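Local coordinates for protein xyloglucan-specific endo-beta-1,4-glucanase BoGH9A (Bacteroides ovatus, PDB 6DHT) that hydrolyses internal beta-1,4-glucosidic linkages in the backbone of xyloglucan, releasing xyloglucan oligosaccharides, at residues S188-F193 and S279-S284; I204-N209 and E287-F292; N221-L226 and S293-L298. One frame throughout, in Å; residues are numbered along the deposited sequence.

Contact 1 of 3, residues S188-F193 and S279-S284; sequences SIYQLF and SRLFAS. With EDO (1,2-ethanediol), chain I; EDO (1,2-ethanediol), chain P.
Arg280 reaches across to Gln191 with one guanidinium nitrogen. Its NH2 donates to Gln191 OE1 at 3.3 Å, and the bond is nearly straight, with an N-H...O angle of 169°. OE1 lies in the guanidinium plane, while the donor sits 23° from the carbonyl plane of the amide. The arginine chain bends at CG-CD (chi3 -54°), and this turn brings the guanidinium edge to the amide. The same NH2 pairs more strongly with Glu348. A water adds a second link, accepting from Arg280 NE and donating to Gln191 OE1 at 2.8 Å. Gln191 NE2 is tied back to Gln187 O one turn earlier. The segments lie at the C-terminal ends of helices 176-192 and 265-281 of the (alpha/alpha)6 barrel that family 9 glycoside hydrolases share. Leu281 follows and makes the apolar part of the contact. Its CD2 presses on Gln191 CG at 3.4 Å, the two side chains crossing at about a right angle. Its other methyl, CD1, lies obliquely against the Tyr190 ring, 3.9 Å from CD2 of that ring. The backbone of Leu281 is joined to the same tyrosine through a water, which donates to Leu281 O and bonds Tyr190 OH at 2.8 Å.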
loop_
_atom_site.group_PDB
_atom_site.type_symbol
_atom_site.label_atom_id
_atom_site.label_comp_id
_atom_site.label_asym_id
_atom_site.label_seq_id
_atom_site.Cartn_x
_atom_site.Cartn_y
_atom_site.Cartn_z
ATOM N N SER A 188 1.506 10.549 -2.400
ATOM C CA SER A 188 2.901 10.955 -2.189
ATOM C C SER A 188 3.723 10.502 -3.403
ATOM O O SER A 188 4.507 11.278 -3.973
ATOM C CB SER A 188 3.486 10.338 -0.909
ATOM O OG SER A 188 2.780 10.768 0.245
ATOM N N ILE A 189 3.550 9.261 -3.840
ATOM C CA ILE A 189 4.330 8.762 -4.971
ATOM C C ILE A 189 3.858 9.419 -6.285
ATOM O O ILE A 189 4.671 9.750 -7.168
ATOM C CB ILE A 189 4.311 7.190 -5.007
ATOM C CG1 ILE A 189 5.372 6.604 -4.046
ATOM C CG2 ILE A 189 4.572 6.627 -6.388
ATOM C CD1 ILE A 189 5.211 6.917 -2.640
ATOM N N TYR A 190 2.554 9.638 -6.401
ATOM C CA TYR A 190 2.013 10.364 -7.552
ATOM C C TYR A 190 2.757 11.683 -7.826
ATOM O O TYR A 190 3.115 11.995 -8.970
ATOM C CB TYR A 190 0.516 10.639 -7.324
ATOM C CG TYR A 190 -0.050 11.533 -8.396
ATOM C CD1 TYR A 190 -0.456 11.007 -9.620
ATOM C CD2 TYR A 190 -0.167 12.906 -8.179
ATOM C CE1 TYR A 190 -0.916 11.850 -10.636
ATOM C CE2 TYR A 190 -0.627 13.719 -9.151
ATOM C CZ TYR A 190 -1.025 13.192 -10.365
ATOM O OH TYR A 190 -1.475 14.090 -11.335
ATOM N N GLN A 191 2.999 12.446 -6.767
ATOM C CA GLN A 191 3.624 13.767 -6.888
ATOM C C GLN A 191 5.044 13.697 -7.406
ATOM O O GLN A 191 5.555 14.685 -7.955
ATOM C CB GLN A 191 3.579 14.479 -5.543
ATOM C CG GLN A 191 2.195 15.010 -5.177
ATOM C CD GLN A 191 2.122 15.527 -3.760
ATOM O OE1 GLN A 191 2.309 16.714 -3.510
ATOM N NE2 GLN A 191 1.791 14.665 -2.824
ATOM N N LEU A 192 5.702 12.552 -7.271
ATOM C CA LEU A 192 7.077 12.358 -7.766
ATOM C C LEU A 192 7.132 11.968 -9.225
ATOM O O LEU A 192 8.187 12.118 -9.848
ATOM C CB LEU A 192 7.755 11.244 -6.977
ATOM C CG LEU A 192 7.938 11.416 -5.473
ATOM C CD1 LEU A 192 8.338 10.094 -4.831
ATOM C CD2 LEU A 192 8.924 12.503 -5.175
ATOM N N PHE A 193 6.046 11.423 -9.771
ATOM C CA PHE A 193 6.041 10.814 -11.094
ATOM C C PHE A 193 4.829 11.218 -11.919
ATOM O O PHE A 193 4.062 10.409 -12.398
ATOM C CB PHE A 193 6.100 9.274 -10.960
ATOM C CG PHE A 193 7.324 8.777 -10.216
ATOM C CD1 PHE A 193 8.564 8.813 -10.810
ATOM C CD2 PHE A 193 7.232 8.308 -8.924
ATOM C CE1 PHE A 193 9.693 8.410 -10.124
ATOM C CE2 PHE A 193 8.360 7.906 -8.232
ATOM C CZ PHE A 193 9.583 7.923 -8.836
ATOM N N SER A 279 -6.341 18.792 -2.344
ATOM C CA SER A 279 -6.679 20.124 -2.826
ATOM C C SER A 279 -5.654 20.579 -3.859
ATOM O O SER A 279 -6.016 21.103 -4.911
ATOM C CB SER A 279 -6.730 21.106 -1.663
ATOM O OG SER A 279 -7.161 22.363 -2.148
ATOM N N ARG A 280 -4.370 20.360 -3.575
ATOM C CA ARG A 280 -3.319 20.761 -4.505
ATOM C C ARG A 280 -3.340 19.923 -5.772
ATOM O O ARG A 280 -3.191 20.426 -6.886
ATOM C CB ARG A 280 -1.934 20.630 -3.859
ATOM C CG ARG A 280 -1.754 21.400 -2.587
ATOM C CD ARG A 280 -0.284 21.438 -2.143
ATOM N NE ARG A 280 0.352 20.127 -2.013
ATOM C CZ ARG A 280 0.337 19.378 -0.909
ATOM N NH1 ARG A 280 -0.294 19.803 0.171
ATOM N NH2 ARG A 280 0.944 18.192 -0.897
ATOM N N LEU A 281 -3.501 18.611 -5.609
ATOM C CA LEU A 281 -3.363 17.721 -6.750
ATOM C C LEU A 281 -4.510 17.809 -7.731
ATOM O O LEU A 281 -4.343 17.469 -8.894
ATOM C CB LEU A 281 -3.214 16.267 -6.304
ATOM C CG LEU A 281 -2.068 15.977 -5.330
ATOM C CD1 LEU A 281 -2.007 14.465 -5.059
ATOM C CD2 LEU A 281 -0.759 16.552 -5.728
ATOM N N PHE A 282 -5.699 18.192 -7.252
ATOM C CA PHE A 282 -6.865 18.256 -8.117
ATOM C C PHE A 282 -7.120 19.689 -8.647
ATOM O O PHE A 282 -8.084 19.900 -9.370
ATOM C CB PHE A 282 -8.096 17.715 -7.385
ATOM C CG PHE A 282 -8.144 16.212 -7.310
ATOM C CD1 PHE A 282 -7.451 15.531 -6.319
ATOM C CD2 PHE A 282 -8.896 15.487 -8.216
ATOM C CE1 PHE A 282 -7.494 14.142 -6.248
ATOM C CE2 PHE A 282 -8.954 14.101 -8.139
ATOM C CZ PHE A 282 -8.255 13.440 -7.149
ATOM N N ALA A 283 -6.247 20.627 -8.309
ATOM C CA ALA A 283 -6.386 22.029 -8.770
ATOM C C ALA A 283 -6.436 22.148 -10.290
ATOM O O ALA A 283 -7.176 22.985 -10.824
ATOM C CB ALA A 283 -5.251 22.860 -8.230
ATOM N N SER A 284 -5.662 21.316 -10.984
ATOM C CA SER A 284 -5.634 21.286 -12.440
ATOM C C SER A 284 -6.792 20.558 -13.097
ATOM O O SER A 284 -6.881 20.561 -14.328
ATOM C CB SER A 284 -4.332 20.635 -12.929
ATOM O OG SER A 284 -3.219 21.415 -12.544
HETATM C C1 EDO I . 0.155 18.561 -8.302
HETATM O O1 EDO I . 0.019 19.502 -7.224
HETATM C C2 EDO I . 1.618 18.148 -8.375
HETATM O O2 EDO I . 2.142 18.011 -7.046
HETATM C C1 EDO P . 11.263 11.704 -9.436
HETATM O O1 EDO P . 10.848 13.079 -9.340
HETATM C C2 EDO P . 11.732 11.341 -10.851
HETATM O O2 EDO P . 13.156 11.200 -10.889
HETATM O O HOH W 1 -1.831 16.651 -10.192
HETATM O O HOH W 2 1.640 19.291 -4.475
#

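Contact 2 of 3, residues I204-N209 and E287-F292; sequences IPESNN and EDYPGF. With CA (calcium ion), chain D; EDO (1,2-ethanediol), chain H.
The calcium-binding loop meets the loop before helix 292-309 where the amide of Asn209 stacks on the carboxylate of Asp288. The two flat groups are 20° apart. Asp288 OD2 lies over the amide, 3.3 Å from Asn209 CG and 3.4 Å from Asn209 CB. This is packing, since the amide N-H groups do not bond to the acid. Asp288 OD2 is instead hydrogen-bonded to Thr211 OG1 and His210 N, just beyond the first segment. Asn209 CG sits between the backbone N and the carbonyl carbon (chi1 70°), and OD1 is turned to the metal from there. OD1 binds the calcium ion at 2.4 Å. Glu206 O binds it at the same distance, as does a water that also donates to Asn209 O. Thr211 O, Asp213 OD1 and Asp216 OD2 complete the six ligands, so the site is built from one short loop and the start of helix 213-226. A type I turn from Glu206 to Asn209 brings the first two ligands together. The calcium probably polarises the amide and draws electron density toward OD1, which would favour a carboxylate resting on its carbon. Tyr289 comes in beside this stack. Its OH is 4.3 Å from Asn209 ND2 and 4.4 Å from Glu206 CG. That hydroxyl is hydrogen-bonded to Asp216 OD1, the other oxygen of a calcium ligand, so Tyr289 acts as a second-shell residue. Glu206 OE2 forms a salt bridge with Arg119.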
loop_
_atom_site.group_PDB
_atom_site.type_symbol
_atom_site.label_atom_id
_atom_site.label_comp_id
_atom_site.label_asym_id
_atom_site.label_seq_id
_atom_site.Cartn_x
_atom_site.Cartn_y
_atom_site.Cartn_z
ATOM N N ILE A 204 -10.444 1.691 -16.358
ATOM C CA ILE A 204 -11.518 1.968 -15.419
ATOM C C ILE A 204 -12.518 2.895 -16.123
ATOM O O ILE A 204 -12.218 3.428 -17.187
ATOM C CB ILE A 204 -10.997 2.613 -14.113
ATOM C CG1 ILE A 204 -10.122 3.842 -14.402
ATOM C CG2 ILE A 204 -10.225 1.590 -13.301
ATOM C CD1 ILE A 204 -9.759 4.649 -13.178
ATOM N N PRO A 205 -13.708 3.089 -15.548
ATOM C CA PRO A 205 -14.702 3.923 -16.233
ATOM C C PRO A 205 -14.180 5.325 -16.558
ATOM O O PRO A 205 -14.635 5.950 -17.527
ATOM C CB PRO A 205 -15.871 3.948 -15.247
ATOM C CG PRO A 205 -15.743 2.659 -14.513
ATOM C CD PRO A 205 -14.268 2.456 -14.349
ATOM N N GLU A 206 -13.204 5.786 -15.784
ATOM C CA GLU A 206 -12.688 7.144 -15.909
ATOM C C GLU A 206 -11.431 7.210 -16.789
ATOM O O GLU A 206 -10.748 8.244 -16.819
ATOM C CB GLU A 206 -12.420 7.749 -14.522
ATOM C CG GLU A 206 -13.634 7.701 -13.562
ATOM C CD GLU A 206 -13.884 6.337 -12.906
ATOM O OE1 GLU A 206 -13.045 5.412 -13.029
ATOM O OE2 GLU A 206 -14.950 6.201 -12.239
ATOM N N SER A 207 -11.127 6.132 -17.503
ATOM C CA SER A 207 -9.904 6.082 -18.300
ATOM C C SER A 207 -9.915 6.997 -19.524
ATOM O O SER A 207 -8.861 7.262 -20.087
ATOM C CB SER A 207 -9.556 4.664 -18.745
ATOM O OG SER A 207 -9.089 3.885 -17.643
ATOM N N ASN A 208 -11.082 7.493 -19.922
ATOM C CA ASN A 208 -11.138 8.353 -21.115
ATOM C C ASN A 208 -11.426 9.815 -20.814
ATOM O O ASN A 208 -11.713 10.590 -21.727
ATOM C CB ASN A 208 -12.126 7.788 -22.138
ATOM C CG ASN A 208 -11.652 6.464 -22.727
ATOM O OD1 ASN A 208 -12.411 5.499 -22.799
ATOM N ND2 ASN A 208 -10.384 6.406 -23.125
ATOM N N ASN A 209 -11.308 10.211 -19.553
ATOM C CA ASN A 209 -11.462 11.615 -19.201
ATOM C C ASN A 209 -10.112 12.333 -19.261
ATOM O O ASN A 209 -9.161 11.797 -19.811
ATOM C CB ASN A 209 -12.160 11.783 -17.851
ATOM C CG ASN A 209 -11.307 11.356 -16.670
ATOM O OD1 ASN A 209 -10.094 11.121 -16.782
ATOM N ND2 ASN A 209 -11.949 11.278 -15.519
ATOM N N GLU A 287 -12.113 20.520 -14.685
ATOM C CA GLU A 287 -12.984 20.021 -15.738
ATOM C C GLU A 287 -13.737 18.775 -15.311
ATOM O O GLU A 287 -14.956 18.689 -15.446
ATOM C CB GLU A 287 -12.191 19.752 -17.017
ATOM C CG GLU A 287 -13.018 19.130 -18.125
ATOM C CD GLU A 287 -12.239 18.941 -19.420
ATOM O OE1 GLU A 287 -10.994 19.041 -19.399
ATOM O OE2 GLU A 287 -12.880 18.697 -20.463
ATOM N N ASP A 288 -13.009 17.803 -14.774
ATOM C CA ASP A 288 -13.621 16.546 -14.384
ATOM C C ASP A 288 -14.085 16.553 -12.935
ATOM O O ASP A 288 -14.992 15.809 -12.564
ATOM C CB ASP A 288 -12.609 15.413 -14.606
ATOM C CG ASP A 288 -12.373 15.108 -16.079
ATOM O OD1 ASP A 288 -13.286 15.308 -16.919
ATOM O OD2 ASP A 288 -11.255 14.680 -16.424
ATOM N N TYR A 289 -13.456 17.376 -12.110
ATOM C CA TYR A 289 -13.819 17.464 -10.695
ATOM C C TYR A 289 -14.085 18.901 -10.251
ATOM O O TYR A 289 -13.385 19.451 -9.408
ATOM C CB TYR A 289 -12.751 16.759 -9.834
ATOM C CG TYR A 289 -12.669 15.291 -10.188
ATOM C CD1 TYR A 289 -13.575 14.382 -9.669
ATOM C CD2 TYR A 289 -11.732 14.830 -11.100
ATOM C CE1 TYR A 289 -13.550 13.061 -10.025
ATOM C CE2 TYR A 289 -11.692 13.490 -11.460
ATOM C CZ TYR A 289 -12.606 12.612 -10.916
ATOM O OH TYR A 289 -12.608 11.273 -11.251
ATOM N N PRO A 290 -15.146 19.500 -10.811
ATOM C CA PRO A 290 -15.401 20.921 -10.551
ATOM C C PRO A 290 -15.665 21.208 -9.083
ATOM O O PRO A 290 -16.495 20.549 -8.461
ATOM C CB PRO A 290 -16.649 21.208 -11.397
ATOM C CG PRO A 290 -17.272 19.889 -11.652
ATOM C CD PRO A 290 -16.129 18.922 -11.741
ATOM N N GLY A 291 -14.929 22.160 -8.528
ATOM C CA GLY A 291 -15.135 22.577 -7.162
ATOM C C GLY A 291 -14.468 21.740 -6.094
ATOM O O GLY A 291 -14.460 22.121 -4.927
ATOM N N PHE A 292 -13.888 20.599 -6.457
ATOM C CA PHE A 292 -13.376 19.719 -5.411
ATOM C C PHE A 292 -12.164 20.303 -4.670
ATOM O O PHE A 292 -12.068 20.231 -3.448
ATOM C CB PHE A 292 -13.064 18.334 -5.980
ATOM C CG PHE A 292 -12.391 17.418 -5.001
ATOM C CD1 PHE A 292 -12.993 17.075 -3.806
ATOM C CD2 PHE A 292 -11.142 16.906 -5.288
ATOM C CE1 PHE A 292 -12.352 16.266 -2.908
ATOM C CE2 PHE A 292 -10.505 16.060 -4.399
ATOM C CZ PHE A 292 -11.098 15.749 -3.218
HETATM CA CA CA D . -8.720 9.285 -16.219
HETATM C C1 EDO H . -4.773 12.290 -19.613
HETATM O O1 EDO H . -6.057 11.879 -19.132
HETATM C C2 EDO H . -4.050 12.967 -18.457
HETATM O O2 EDO H . -3.864 11.988 -17.435
HETATM O O HOH W 3 -7.912 9.484 -18.430
#

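Contact 3 of 3, residues N221-L226 and S293-L298; sequences NLDWML and SKRALL
Leu226 lays its CD1 methyl over one face of the Arg295 guanidinium. The methyl stands 3.5 Å above the plane and is displaced from the middle of the group. It is 3.6 Å from Arg295 CZ and 3.7 Å from Arg295 NE. Leu226 CB adds a second touch, 3.8 Å from Arg295 NH2. The two side chains run toward each other across the interface. Arg295 CG is trans to the backbone N (chi1 -180°), and the chain runs extended as far as NE. This straight reach carries the flat head across to the other helix. A methyl packs on the flat face of a cation, and the N-H groups lie in the plane, none directed at it. A charge lies close by. Asp223 OD1 is 4.5 Å from Arg295 NH1, too long for a salt bridge, with the oxygen lying off the plane of the group. The attraction there is therefore general rather than directional. Asp223 has its firmer partner in Lys164, which forms a salt bridge with OD2. Between the backbones, the CA atoms of Leu226 and Ala296 are 7.8 Å apart. Leu226 is buried and Arg295 is exposed, so the arginine closes the outer margin of this packing. Leu226 also touches Phe292 and Ala299 of the same partner helix. Helix 213-226 is backed by helix 176-192, which meets Trp224 and Met225, and by helix 265-281, which meets Leu222 and Met225. Helix 292-309 in turn uses Leu297 to lean on helix 339-353.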
loop_
_atom_site.group_PDB
_atom_site.type_symbol
_atom_site.label_atom_id
_atom_site.label_comp_id
_atom_site.label_asym_id
_atom_site.label_seq_id
_atom_site.Cartn_x
_atom_site.Cartn_y
_atom_site.Cartn_z
ATOM N N ASN A 221 -12.919 7.426 -3.508
ATOM C CA ASN A 221 -12.941 7.339 -2.066
ATOM C C ASN A 221 -12.965 8.729 -1.406
ATOM O O ASN A 221 -13.642 8.903 -0.413
ATOM C CB ASN A 221 -11.790 6.490 -1.522
ATOM C CG ASN A 221 -12.022 6.062 -0.082
ATOM O OD1 ASN A 221 -12.760 5.112 0.159
ATOM N ND2 ASN A 221 -11.430 6.761 0.881
ATOM N N LEU A 222 -12.210 9.705 -1.915
ATOM C CA LEU A 222 -12.268 11.066 -1.369
ATOM C C LEU A 222 -13.696 11.613 -1.326
ATOM O O LEU A 222 -14.085 12.287 -0.358
ATOM C CB LEU A 222 -11.395 12.012 -2.181
ATOM C CG LEU A 222 -9.879 11.756 -2.041
ATOM C CD1 LEU A 222 -9.067 12.423 -3.183
ATOM C CD2 LEU A 222 -9.357 12.162 -0.648
ATOM N N ASP A 223 -14.463 11.325 -2.367
ATOM C CA ASP A 223 -15.839 11.825 -2.432
ATOM C C ASP A 223 -16.656 11.234 -1.289
ATOM O O ASP A 223 -17.433 11.942 -0.633
ATOM C CB ASP A 223 -16.461 11.465 -3.774
ATOM C CG ASP A 223 -17.666 12.307 -4.107
ATOM O OD1 ASP A 223 -17.738 13.457 -3.623
ATOM O OD2 ASP A 223 -18.510 11.815 -4.880
ATOM N N TRP A 224 -16.484 9.942 -1.027
ATOM C CA TRP A 224 -17.110 9.350 0.152
ATOM C C TRP A 224 -16.613 10.010 1.450
ATOM O O TRP A 224 -17.408 10.320 2.345
ATOM C CB TRP A 224 -16.874 7.830 0.221
ATOM C CG TRP A 224 -17.192 7.332 1.575
ATOM C CD1 TRP A 224 -18.418 7.337 2.164
ATOM C CD2 TRP A 224 -16.278 6.852 2.568
ATOM N NE1 TRP A 224 -18.331 6.859 3.439
ATOM C CE2 TRP A 224 -17.023 6.569 3.723
ATOM C CE3 TRP A 224 -14.900 6.616 2.589
ATOM C CZ2 TRP A 224 -16.436 6.064 4.871
ATOM C CZ3 TRP A 224 -14.331 6.109 3.731
ATOM C CH2 TRP A 224 -15.082 5.845 4.849
ATOM N N MET A 225 -15.297 10.218 1.577
ATOM C CA MET A 225 -14.735 10.777 2.806
ATOM C C MET A 225 -15.395 12.110 3.183
ATOM O O MET A 225 -15.645 12.352 4.357
ATOM C CB MET A 225 -13.215 10.957 2.673
ATOM C CG MET A 225 -12.460 9.667 2.602
ATOM S SD MET A 225 -10.672 9.904 2.531
ATOM C CE MET A 225 -10.299 10.175 4.252
ATOM N N LEU A 226 -15.653 12.959 2.195
ATOM C CA LEU A 226 -16.334 14.237 2.435
ATOM C C LEU A 226 -17.645 14.055 3.208
ATOM O O LEU A 226 -17.982 14.887 4.059
ATOM C CB LEU A 226 -16.588 14.955 1.112
ATOM C CG LEU A 226 -15.341 15.477 0.402
ATOM C CD1 LEU A 226 -15.740 15.996 -0.950
ATOM C CD2 LEU A 226 -14.670 16.599 1.171
ATOM N N SER A 293 -11.215 20.863 -5.408
ATOM C CA SER A 293 -10.023 21.412 -4.778
ATOM C C SER A 293 -10.390 22.388 -3.667
ATOM O O SER A 293 -9.894 22.278 -2.554
ATOM C CB SER A 293 -9.124 22.099 -5.803
ATOM O OG SER A 293 -8.042 22.742 -5.155
ATOM N N LYS A 294 -11.270 23.344 -3.977
ATOM C CA LYS A 294 -11.724 24.317 -2.988
ATOM C C LYS A 294 -12.469 23.678 -1.824
ATOM O O LYS A 294 -12.208 23.965 -0.659
ATOM C CB LYS A 294 -12.626 25.337 -3.684
ATOM C CG LYS A 294 -13.089 26.480 -2.800
ATOM C CD LYS A 294 -14.150 27.315 -3.513
ATOM C CE LYS A 294 -14.558 28.516 -2.685
ATOM N NZ LYS A 294 -13.472 29.536 -2.643
ATOM N N ARG A 295 -13.396 22.791 -2.139
ATOM C CA ARG A 295 -14.146 22.095 -1.100
ATOM C C ARG A 295 -13.241 21.282 -0.169
ATOM O O ARG A 295 -13.427 21.265 1.042
ATOM C CB ARG A 295 -15.193 21.193 -1.753
ATOM C CG ARG A 295 -16.027 20.439 -0.781
ATOM C CD ARG A 295 -17.120 19.650 -1.469
ATOM N NE ARG A 295 -17.936 18.954 -0.473
ATOM C CZ ARG A 295 -18.749 17.936 -0.735
ATOM N NH1 ARG A 295 -18.856 17.460 -1.977
ATOM N NH2 ARG A 295 -19.433 17.384 0.259
ATOM N N ALA A 296 -12.244 20.607 -0.738
ATOM C CA ALA A 296 -11.348 19.771 0.062
ATOM C C ALA A 296 -10.572 20.600 1.059
ATOM O O ALA A 296 -10.411 20.226 2.215
ATOM C CB ALA A 296 -10.377 19.039 -0.852
ATOM N N LEU A 297 -10.078 21.750 0.605
ATOM C CA LEU A 297 -9.278 22.585 1.487
ATOM C C LEU A 297 -10.128 23.162 2.634
ATOM O O LEU A 297 -9.728 23.131 3.799
ATOM C CB LEU A 297 -8.573 23.696 0.698
ATOM C CG LEU A 297 -7.611 24.528 1.538
ATOM C CD1 LEU A 297 -6.497 23.680 2.131
ATOM C CD2 LEU A 297 -7.051 25.669 0.704
ATOM N N LEU A 298 -11.327 23.614 2.314
ATOM C CA LEU A 298 -12.222 24.136 3.348
ATOM C C LEU A 298 -12.528 23.051 4.363
ATOM O O LEU A 298 -12.445 23.259 5.574
ATOM C CB LEU A 298 -13.524 24.631 2.714
ATOM C CG LEU A 298 -13.438 25.970 1.981
ATOM C CD1 LEU A 298 -14.687 26.222 1.148
ATOM C CD2 LEU A 298 -13.237 27.092 2.973
#

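In the fold
All three contacts lie in the family 9 catalytic region, on the same side of the chain's centre. Contacts 1 and 3 are partly buried and join helices, whereas contact 2 is a surface meeting of two loops. Contact 1 mixes a direct hydrogen bond, water bridges and leucine packing. Contact 2 is polar and organised by calcium. Contact 3 is a methyl on a guanidinium face. Helices 265-281 and 292-309 are successive, and segment 287-292 lies in their connection, running into the second helix. Phe292 joins the set, packing against Phe282 of contact 1 edge-to-face and against Leu222 and Leu226 of contact 3. Ser279 O and Ser293 OG, 2.6 Å apart, probably bond contacts 1 and 3.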